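Local coordinates for protein gamma-glutamyltranspeptidase (Klebsiella pneumoniae subsp. pneumoniae, PDB 5HFT) that catalyses the conversion of oxamate to oxalate in the uric acid degradation pathway, as a member of the gamma-glutamyltransferase family with its N-terminal nucleophile hydrolase fold, at residues L94-R97 / Y98-G102. Numbering follows the deposited sequence.
Sequences LFTR and YILQG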
ATOM      1  N   LEU C  94     -13.038 -11.844   4.343  1.00 41.21           N
ATOM      2  CA  LEU C  94     -13.682 -10.597   4.745  1.00 47.70           C
ATOM      3  C   LEU C  94     -14.915 -10.312   3.894  1.00 45.19           C
ATOM      4  O   LEU C  94     -15.940  -9.859   4.413  1.00 48.80           O
ATOM      5  CB  LEU C  94     -12.684  -9.439   4.688  1.00 47.43           C
ATOM      6  CG  LEU C  94     -13.273  -8.027   4.801  1.00 47.94           C
ATOM      7  CD1 LEU C  94     -14.216  -7.869   5.995  1.00 41.87           C
ATOM      8  CD2 LEU C  94     -12.137  -7.013   4.875  1.00 50.14           C
ATOM      9  N   PHE C  95     -14.856 -10.623   2.600  1.00 46.01           N
ATOM     10  CA  PHE C  95     -16.019 -10.449   1.731  1.00 43.17           C
ATOM     11  C   PHE C  95     -17.158 -11.359   2.159  1.00 44.45           C
ATOM     12  O   PHE C  95     -18.302 -10.919   2.307  1.00 42.61           O
ATOM     13  CB  PHE C  95     -15.638 -10.728   0.278  1.00 45.67           C
ATOM     14  CG  PHE C  95     -16.818 -10.869  -0.647  1.00 50.02           C
ATOM     15  CD1 PHE C  95     -17.434  -9.750  -1.184  1.00 47.59           C
ATOM     16  CD2 PHE C  95     -17.307 -12.122  -0.984  1.00 46.11           C
ATOM     17  CE1 PHE C  95     -18.503  -9.878  -2.024  1.00 40.85           C
ATOM     18  CE2 PHE C  95     -18.377 -12.254  -1.817  1.00 42.72           C
ATOM     19  CZ  PHE C  95     -18.975 -11.133  -2.345  1.00 45.49           C
ATOM     20  N   THR C  96     -16.871 -12.650   2.313  1.00 44.91           N
ATOM     21  CA  THR C  96     -17.941 -13.586   2.624  1.00 43.31           C
ATOM     22  C   THR C  96     -18.484 -13.352   4.035  1.00 46.87           C
ATOM     23  O   THR C  96     -19.698 -13.410   4.248  1.00 49.15           O
ATOM     24  CB  THR C  96     -17.461 -15.027   2.416  1.00 41.21           C
ATOM     25  OG1 THR C  96     -18.558 -15.923   2.607  1.00 54.33           O
ATOM     26  CG2 THR C  96     -16.390 -15.401   3.379  1.00 45.85           C
ATOM     27  N   ARG C  97     -17.618 -13.048   5.006  1.00 48.54           N
ATOM     28  CA  ARG C  97     -18.094 -12.783   6.363  1.00 47.85           C
ATOM     29  C   ARG C  97     -18.904 -11.494   6.428  1.00 46.29           C
ATOM     30  O   ARG C  97     -20.068 -11.501   6.840  1.00 47.78           O
ATOM     31  CB  ARG C  97     -16.917 -12.717   7.335  1.00 48.59           C
ATOM     32  CG  ARG C  97     -16.683 -14.010   8.079  1.00 48.29           C
ATOM     33  CD  ARG C  97     -15.212 -14.205   8.273  1.00 52.27           C
ATOM     34  NE  ARG C  97     -14.891 -15.445   8.961  1.00 57.64           N
ATOM     35  CZ  ARG C  97     -13.644 -15.871   9.144  1.00 62.81           C
ATOM     36  NH1 ARG C  97     -12.619 -15.162   8.676  1.00 54.08           N
ATOM     37  NH2 ARG C  97     -13.415 -17.009   9.781  1.00 65.48           N
ATOM     38  N   TYR C  98     -18.301 -10.367   6.042  1.00 45.38           N
ATOM     39  CA  TYR C  98     -18.993  -9.093   6.209  1.00 42.59           C
ATOM     40  C   TYR C  98     -20.159  -8.966   5.239  1.00 45.28           C
ATOM     41  O   TYR C  98     -21.315  -8.803   5.651  1.00 48.92           O
ATOM     42  CB  TYR C  98     -18.024  -7.921   6.045  1.00 39.88           C
ATOM     43  CG  TYR C  98     -18.722  -6.588   6.204  1.00 36.39           C
ATOM     44  CD1 TYR C  98     -19.303  -6.214   7.418  1.00 38.29           C
ATOM     45  CD2 TYR C  98     -18.801  -5.707   5.151  1.00 37.06           C
ATOM     46  CE1 TYR C  98     -19.949  -4.996   7.566  1.00 35.47           C
ATOM     47  CE2 TYR C  98     -19.448  -4.488   5.283  1.00 40.10           C
ATOM     48  CZ  TYR C  98     -20.022  -4.133   6.488  1.00 40.08           C
ATOM     49  OH  TYR C  98     -20.652  -2.907   6.585  1.00 37.09           O
ATOM     50  N   ILE C  99     -19.872  -9.040   3.941  1.00 49.65           N
ATOM     51  CA  ILE C  99     -20.892  -8.779   2.927  1.00 45.70           C
ATOM     52  C   ILE C  99     -21.911  -9.917   2.869  1.00 43.67           C
ATOM     53  O   ILE C  99     -23.124  -9.683   2.910  1.00 45.49           O
ATOM     54  CB  ILE C  99     -20.221  -8.519   1.565  1.00 42.68           C
ATOM     55  CG1 ILE C  99     -19.226  -7.357   1.711  1.00 41.84           C
ATOM     56  CG2 ILE C  99     -21.252  -8.201   0.511  1.00 41.63           C
ATOM     57  CD1 ILE C  99     -18.746  -6.770   0.424  1.00 42.11           C
ATOM     58  N   LEU C 100     -21.446 -11.161   2.739  1.00 44.61           N
ATOM     59  CA  LEU C 100     -22.385 -12.252   2.499  1.00 40.66           C
ATOM     60  C   LEU C 100     -23.120 -12.677   3.750  1.00 43.94           C
ATOM     61  O   LEU C 100     -24.279 -13.104   3.663  1.00 50.00           O
ATOM     62  CB  LEU C 100     -21.684 -13.474   1.922  1.00 44.48           C
ATOM     63  CG  LEU C 100     -20.955 -13.293   0.604  1.00 45.42           C
ATOM     64  CD1 LEU C 100     -20.411 -14.633   0.138  1.00 40.94           C
ATOM     65  CD2 LEU C 100     -21.878 -12.654  -0.402  1.00 45.76           C
ATOM     66  N   GLN C 101     -22.483 -12.596   4.909  1.00 45.40           N
ATOM     67  CA  GLN C 101     -23.022 -13.235   6.098  1.00 45.92           C
ATOM     68  C   GLN C 101     -23.448 -12.261   7.192  1.00 45.84           C
ATOM     69  O   GLN C 101     -23.891 -12.712   8.256  1.00 50.32           O
ATOM     70  CB  GLN C 101     -22.001 -14.244   6.628  1.00 44.04           C
ATOM     71  CG  GLN C 101     -21.706 -15.318   5.595  1.00 43.39           C
ATOM     72  CD  GLN C 101     -20.667 -16.319   6.043  1.00 49.43           C
ATOM     73  OE1 GLN C 101     -19.688 -15.968   6.712  1.00 52.04           O
ATOM     74  NE2 GLN C 101     -20.856 -17.574   5.658  1.00 47.02           N
ATOM     75  N   GLY C 102     -23.364 -10.947   6.958  1.00 45.62           N
ATOM     76  CA  GLY C 102     -23.812  -9.950   7.922  1.00 45.79           C
ATOM     77  C   GLY C 102     -23.007  -9.843   9.205  1.00 47.81           C
ATOM     78  O   GLY C 102     -23.371  -9.043  10.073  1.00 50.21           O
TER
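The last turns of helix 88-101 widen into a pi-type turn, and here F95 meets both I99 and L100. The carbonyl of F95 marks the change, with two donors on its O: L100 N at 3.2 Å, in the carbonyl plane (C=O...N 155°), and I99 N through a weak hydrogen bond. One step earlier Y98 N still makes the ordinary alpha-helical bond to L94 O, 2.9 Å long. A chi1 of 167° swings the F95 ring opposite its backbone N, where I99 CD1 packs on ring atom CD1 at 3.6 Å and L100 CG on CE2 at 3.7 Å, both obliquely. L100 CD1 also lies against T96 CB, at 3.7 Å. On another side of the helix L94 CD1 rests beside Y98 CB, 3.8 Å away, both side chains pointing the same way. R97 NH2 donates a hydrogen bond to P112 O, while Q101 NE2 is hydrogen-bonded to the backbone of the other protein chain, a side chain of which meets the F95 ring edge-to-face. The contact thus splits: F95, T96 and L100 carry it towards that other chain, whereas L94, Y98 and I99 pack against M77, Y79 and helix 105-110 of their own.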